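Local coordinates for protein sulfate adenylyltransferase (Allochromatium vinosum, PDB 4DNX) that catalyses the reaction of sulfate with ATP to give adenosine 5'-phosphosulfate and diphosphate, the first of three steps from sulfate to sulfite, at residues 1-13 with 280-292. Sequence-based numbering, arbitrary orientation.
Sequences MIKPVGSDELRPR and HAYFRQNMGATHF
Two side-chain amides of helix 274-287 grip the backbone of the N-terminal arm. Asn-286 OD1 accepts Val-5 N at 2.9 Å in a nearly straight bond (168° at the hydrogen), while Gln-285 NE2 donates to Lys-3 O, also at 2.9 Å, with that oxygen close to the amide plane. Gln-285 reaches the arm because CG stands anti to its backbone N (chi1 -178°) and the chain beyond is extended; hydrogen bonds from Ala-324 N and Ile-325 N to OE1 fix the rotation of the amide. Val-5 CB lies over one face of the Tyr-282 ring, offset toward its rim, 4.1 Å from the centroid (23° off the normal) in a CH-pi contact, with Val-5 CG1 3.4 Å from Tyr-282 CE2; CG2 packs on the Gln-285 amide. Ile-2 crosses Gln-285 at about a right angle, Ile-2 CD1 3.9 Å from Gln-285 CG, while Ile-2 CG2 lies 3.6 Å from Gly-288 O. Gly-288, at positive phi, closes the helix in a Schellman motif, and its O is joined to Ile-2 N through one water. Farther out, Arg-184 bonds both Ile-2 O and Asn-286 O, and Ser-53 O holds Tyr-282 OH. The contact thus ties the N-terminal arm, part of the PUA-like region, to the helix preceding strand 291-294 of the parallel, Rossmann-like sheet, beside helix 180-190.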
loop_
_atom_site.group_PDB
_atom_site.type_symbol
_atom_site.label_atom_id
_atom_site.label_comp_id
_atom_site.label_asym_id
_atom_site.label_seq_id
_atom_site.Cartn_x
_atom_site.Cartn_y
_atom_site.Cartn_z
ATOM N N MET A 1 -14.601 -0.762 -16.863
ATOM C CA MET A 1 -13.233 -1.307 -16.635
ATOM C C MET A 1 -13.060 -2.540 -17.524
ATOM O O MET A 1 -14.027 -3.253 -17.788
ATOM C CB MET A 1 -13.049 -1.638 -15.138
ATOM C CG MET A 1 -11.633 -2.102 -14.707
ATOM S SD MET A 1 -10.800 -0.934 -13.581
ATOM C CE MET A 1 -11.476 0.565 -14.243
ATOM N N ILE A 2 -11.850 -2.748 -18.041
ATOM C CA ILE A 2 -11.547 -3.955 -18.798
ATOM C C ILE A 2 -11.795 -5.155 -17.896
ATOM O O ILE A 2 -11.501 -5.111 -16.677
ATOM C CB ILE A 2 -10.081 -3.937 -19.313
ATOM C CG1 ILE A 2 -9.839 -5.045 -20.334
ATOM C CG2 ILE A 2 -9.043 -3.985 -18.122
ATOM C CD1 ILE A 2 -8.578 -4.843 -21.189
ATOM N N LYS A 3 -12.366 -6.220 -18.461
ATOM C CA LYS A 3 -12.652 -7.379 -17.607
ATOM C C LYS A 3 -11.378 -8.089 -17.147
ATOM O O LYS A 3 -10.370 -8.064 -17.853
ATOM C CB LYS A 3 -13.625 -8.351 -18.314
ATOM C CG LYS A 3 -13.017 -9.074 -19.518
ATOM C CD LYS A 3 -14.015 -10.054 -20.179
ATOM C CE LYS A 3 -14.566 -11.125 -19.192
ATOM N NZ LYS A 3 -13.558 -12.004 -18.464
ATOM N N PRO A 4 -11.406 -8.701 -15.958
ATOM C CA PRO A 4 -10.291 -9.553 -15.546
ATOM C C PRO A 4 -10.187 -10.737 -16.515
ATOM O O PRO A 4 -11.149 -11.067 -17.240
ATOM C CB PRO A 4 -10.703 -10.054 -14.147
ATOM C CG PRO A 4 -11.799 -9.067 -13.682
ATOM C CD PRO A 4 -12.475 -8.628 -14.937
ATOM N N VAL A 5 -9.032 -11.401 -16.532
ATOM C CA VAL A 5 -8.894 -12.502 -17.463
ATOM C C VAL A 5 -9.627 -13.730 -16.930
ATOM O O VAL A 5 -9.345 -14.148 -15.840
ATOM C CB VAL A 5 -7.397 -12.861 -17.731
ATOM C CG1 VAL A 5 -7.327 -13.902 -18.861
ATOM C CG2 VAL A 5 -6.614 -11.592 -18.150
ATOM N N GLY A 6 -10.578 -14.255 -17.686
ATOM C CA GLY A 6 -11.243 -15.542 -17.294
ATOM C C GLY A 6 -12.315 -15.503 -16.218
ATOM O O GLY A 6 -12.796 -16.564 -15.807
ATOM N N SER A 7 -12.687 -14.307 -15.747
ATOM C CA SER A 7 -13.805 -14.134 -14.793
ATOM C C SER A 7 -14.309 -12.701 -14.790
ATOM O O SER A 7 -13.657 -11.800 -15.303
ATOM C CB SER A 7 -13.366 -14.486 -13.366
ATOM O OG SER A 7 -12.329 -13.603 -12.962
ATOM N N ASP A 8 -15.464 -12.466 -14.177
ATOM C CA ASP A 8 -15.991 -11.103 -14.163
ATOM C C ASP A 8 -15.388 -10.221 -13.065
ATOM O O ASP A 8 -15.400 -8.985 -13.164
ATOM C CB ASP A 8 -17.515 -11.131 -14.025
ATOM C CG ASP A 8 -18.218 -11.759 -15.240
ATOM O OD1 ASP A 8 -17.682 -11.725 -16.372
ATOM O OD2 ASP A 8 -19.354 -12.248 -15.059
ATOM N N GLU A 9 -14.869 -10.859 -12.020
ATOM C CA GLU A 9 -14.206 -10.162 -10.912
ATOM C C GLU A 9 -12.912 -10.856 -10.573
ATOM O O GLU A 9 -12.807 -12.075 -10.742
ATOM C CB GLU A 9 -15.104 -10.191 -9.676
ATOM C CG GLU A 9 -16.416 -9.452 -9.937
ATOM C CD GLU A 9 -16.907 -8.698 -8.731
ATOM O OE1 GLU A 9 -16.887 -9.279 -7.619
ATOM O OE2 GLU A 9 -17.318 -7.524 -8.905
ATOM N N LEU A 10 -11.934 -10.089 -10.088
ATOM C CA LEU A 10 -10.683 -10.702 -9.586
ATOM C C LEU A 10 -10.970 -11.667 -8.441
ATOM O O LEU A 10 -11.887 -11.446 -7.616
ATOM C CB LEU A 10 -9.692 -9.654 -9.095
ATOM C CG LEU A 10 -9.095 -8.761 -10.188
ATOM C CD1 LEU A 10 -8.235 -7.685 -9.471
ATOM C CD2 LEU A 10 -8.213 -9.521 -11.222
ATOM N N ARG A 11 -10.182 -12.730 -8.401
ATOM C CA ARG A 11 -10.307 -13.786 -7.373
ATOM C C ARG A 11 -8.957 -13.999 -6.654
ATOM O O ARG A 11 -8.348 -15.096 -6.754
ATOM C CB ARG A 11 -10.841 -15.100 -8.007
ATOM C CG ARG A 11 -12.175 -14.933 -8.710
ATOM C CD ARG A 11 -12.926 -16.255 -8.882
ATOM N NE ARG A 11 -14.147 -16.034 -9.664
ATOM C CZ ARG A 11 -14.555 -16.802 -10.678
ATOM N NH1 ARG A 11 -13.835 -17.853 -11.066
ATOM N NH2 ARG A 11 -15.687 -16.508 -11.317
ATOM N N PRO A 12 -8.491 -12.983 -5.906
ATOM C CA PRO A 12 -7.182 -13.050 -5.252
ATOM C C PRO A 12 -7.173 -14.126 -4.148
ATOM O O PRO A 12 -8.238 -14.503 -3.618
ATOM C CB PRO A 12 -7.033 -11.659 -4.603
ATOM C CG PRO A 12 -8.513 -11.200 -4.318
ATOM C CD PRO A 12 -9.209 -11.719 -5.592
ATOM N N ARG A 13 -5.972 -14.600 -3.811
ATOM C CA ARG A 13 -5.833 -15.681 -2.833
ATOM C C ARG A 13 -5.404 -15.169 -1.445
ATOM O O ARG A 13 -5.310 -15.938 -0.481
ATOM C CB ARG A 13 -4.850 -16.761 -3.357
ATOM C CG ARG A 13 -5.273 -17.359 -4.736
ATOM C CD ARG A 13 -6.682 -17.965 -4.692
ATOM N NE ARG A 13 -6.757 -19.113 -3.814
ATOM C CZ ARG A 13 -7.855 -19.839 -3.611
ATOM N NH1 ARG A 13 -8.995 -19.531 -4.258
ATOM N NH2 ARG A 13 -7.826 -20.875 -2.761
ATOM N N HIS A 280 3.132 -11.042 -18.805
ATOM C CA HIS A 280 3.032 -9.592 -18.509
ATOM C C HIS A 280 1.712 -8.996 -18.951
ATOM O O HIS A 280 1.097 -8.287 -18.168
ATOM C CB HIS A 280 4.156 -8.834 -19.188
ATOM C CG HIS A 280 5.499 -9.038 -18.566
ATOM N ND1 HIS A 280 6.657 -8.566 -19.166
ATOM C CD2 HIS A 280 5.881 -9.654 -17.423
ATOM C CE1 HIS A 280 7.694 -8.877 -18.398
ATOM N NE2 HIS A 280 7.250 -9.532 -17.332
ATOM N N ALA A 281 1.275 -9.302 -20.177
ATOM C CA ALA A 281 -0.019 -8.813 -20.677
ATOM C C ALA A 281 -1.172 -9.350 -19.824
ATOM O O ALA A 281 -2.111 -8.612 -19.447
ATOM C CB ALA A 281 -0.196 -9.141 -22.174
ATOM N N TYR A 282 -1.066 -10.622 -19.456
ATOM C CA TYR A 282 -2.108 -11.257 -18.653
ATOM C C TYR A 282 -2.318 -10.524 -17.320
ATOM O O TYR A 282 -3.466 -10.118 -17.000
ATOM C CB TYR A 282 -1.677 -12.688 -18.403
ATOM C CG TYR A 282 -2.717 -13.537 -17.675
ATOM C CD1 TYR A 282 -2.919 -13.391 -16.299
ATOM C CD2 TYR A 282 -3.445 -14.478 -18.372
ATOM C CE1 TYR A 282 -3.913 -14.174 -15.639
ATOM C CE2 TYR A 282 -4.412 -15.277 -17.755
ATOM C CZ TYR A 282 -4.638 -15.108 -16.380
ATOM O OH TYR A 282 -5.610 -15.882 -15.782
ATOM N N PHE A 283 -1.245 -10.320 -16.552
ATOM C CA PHE A 283 -1.438 -9.688 -15.246
ATOM C C PHE A 283 -1.725 -8.185 -15.295
ATOM O O PHE A 283 -2.382 -7.643 -14.389
ATOM C CB PHE A 283 -0.412 -10.112 -14.172
ATOM C CG PHE A 283 1.012 -9.657 -14.372
ATOM C CD1 PHE A 283 1.418 -8.374 -13.998
ATOM C CD2 PHE A 283 1.980 -10.608 -14.728
ATOM C CE1 PHE A 283 2.812 -8.000 -14.101
ATOM C CE2 PHE A 283 3.351 -10.275 -14.844
ATOM C CZ PHE A 283 3.776 -8.970 -14.511
ATOM N N ARG A 284 -1.310 -7.559 -16.399
ATOM C CA ARG A 284 -1.631 -6.147 -16.586
ATOM C C ARG A 284 -3.104 -5.979 -16.908
ATOM O O ARG A 284 -3.719 -4.959 -16.549
ATOM C CB ARG A 284 -0.735 -5.509 -17.660
ATOM C CG ARG A 284 0.496 -4.791 -17.100
ATOM C CD ARG A 284 1.360 -5.700 -16.411
ATOM N NE ARG A 284 2.583 -5.184 -15.736
ATOM C CZ ARG A 284 3.857 -5.453 -16.048
ATOM N NH1 ARG A 284 4.195 -6.083 -17.172
ATOM N NH2 ARG A 284 4.832 -5.089 -15.205
ATOM N N GLN A 285 -3.693 -6.932 -17.614
ATOM C CA GLN A 285 -5.156 -6.862 -17.843
ATOM C C GLN A 285 -5.849 -7.032 -16.503
ATOM O O GLN A 285 -6.820 -6.300 -16.202
ATOM C CB GLN A 285 -5.628 -7.915 -18.856
ATOM C CG GLN A 285 -7.152 -7.806 -19.126
ATOM C CD GLN A 285 -7.649 -8.748 -20.211
ATOM O OE1 GLN A 285 -6.982 -8.962 -21.234
ATOM N NE2 GLN A 285 -8.868 -9.271 -20.024
ATOM N N ASN A 286 -5.371 -7.989 -15.695
ATOM C CA ASN A 286 -5.981 -8.158 -14.355
ATOM C C ASN A 286 -5.969 -6.898 -13.458
ATOM O O ASN A 286 -6.925 -6.635 -12.755
ATOM C CB ASN A 286 -5.371 -9.366 -13.615
ATOM C CG ASN A 286 -6.037 -10.656 -14.015
ATOM O OD1 ASN A 286 -7.167 -10.651 -14.510
ATOM N ND2 ASN A 286 -5.369 -11.777 -13.759
ATOM N N MET A 287 -4.897 -6.116 -13.536
ATOM C CA MET A 287 -4.786 -4.887 -12.760
ATOM C C MET A 287 -5.616 -3.722 -13.370
ATOM O O MET A 287 -5.849 -2.737 -12.667
ATOM C CB MET A 287 -3.314 -4.540 -12.515
ATOM C CG MET A 287 -2.748 -3.681 -13.590
ATOM S SD MET A 287 -0.956 -3.507 -13.318
ATOM C CE MET A 287 -0.618 -2.260 -14.600
ATOM N N GLY A 288 -6.159 -3.882 -14.608
ATOM C CA GLY A 288 -7.073 -2.890 -15.168
ATOM C C GLY A 288 -6.521 -2.068 -16.335
ATOM O O GLY A 288 -7.201 -1.151 -16.824
ATOM N N ALA A 289 -5.298 -2.380 -16.766
ATOM C CA ALA A 289 -4.726 -1.668 -17.920
ATOM C C ALA A 289 -5.397 -2.139 -19.201
ATOM O O ALA A 289 -5.728 -3.339 -19.337
ATOM C CB ALA A 289 -3.215 -1.873 -18.007
ATOM N N THR A 290 -5.587 -1.206 -20.137
ATOM C CA THR A 290 -6.184 -1.512 -21.422
ATOM C C THR A 290 -5.137 -1.696 -22.526
ATOM O O THR A 290 -5.451 -2.266 -23.591
ATOM C CB THR A 290 -7.227 -0.428 -21.857
ATOM O OG1 THR A 290 -6.593 0.848 -21.919
ATOM C CG2 THR A 290 -8.408 -0.332 -20.908
ATOM N N HIS A 291 -3.930 -1.168 -22.297
ATOM C CA HIS A 291 -2.830 -1.178 -23.263
ATOM C C HIS A 291 -1.529 -1.473 -22.517
ATOM O O HIS A 291 -1.359 -1.038 -21.384
ATOM C CB HIS A 291 -2.757 0.181 -23.964
ATOM C CG HIS A 291 -3.939 0.445 -24.835
ATOM N ND1 HIS A 291 -5.142 0.923 -24.342
ATOM C CD2 HIS A 291 -4.128 0.255 -26.161
ATOM C CE1 HIS A 291 -6.015 1.018 -25.325
ATOM N NE2 HIS A 291 -5.426 0.620 -26.441
ATOM N N PHE A 292 -0.604 -2.171 -23.152
ATOM C CA PHE A 292 0.653 -2.529 -22.544
ATOM C C PHE A 292 1.769 -2.281 -23.542
ATOM O O PHE A 292 1.671 -2.722 -24.688
ATOM C CB PHE A 292 0.644 -4.028 -22.156
ATOM C CG PHE A 292 1.965 -4.526 -21.616
ATOM C CD1 PHE A 292 2.662 -3.812 -20.658
ATOM C CD2 PHE A 292 2.464 -5.761 -22.033
ATOM C CE1 PHE A 292 3.902 -4.288 -20.131
ATOM C CE2 PHE A 292 3.667 -6.240 -21.536
ATOM C CZ PHE A 292 4.386 -5.516 -20.585
HETATM O O HOH W 1 -9.885 -0.548 -17.293
#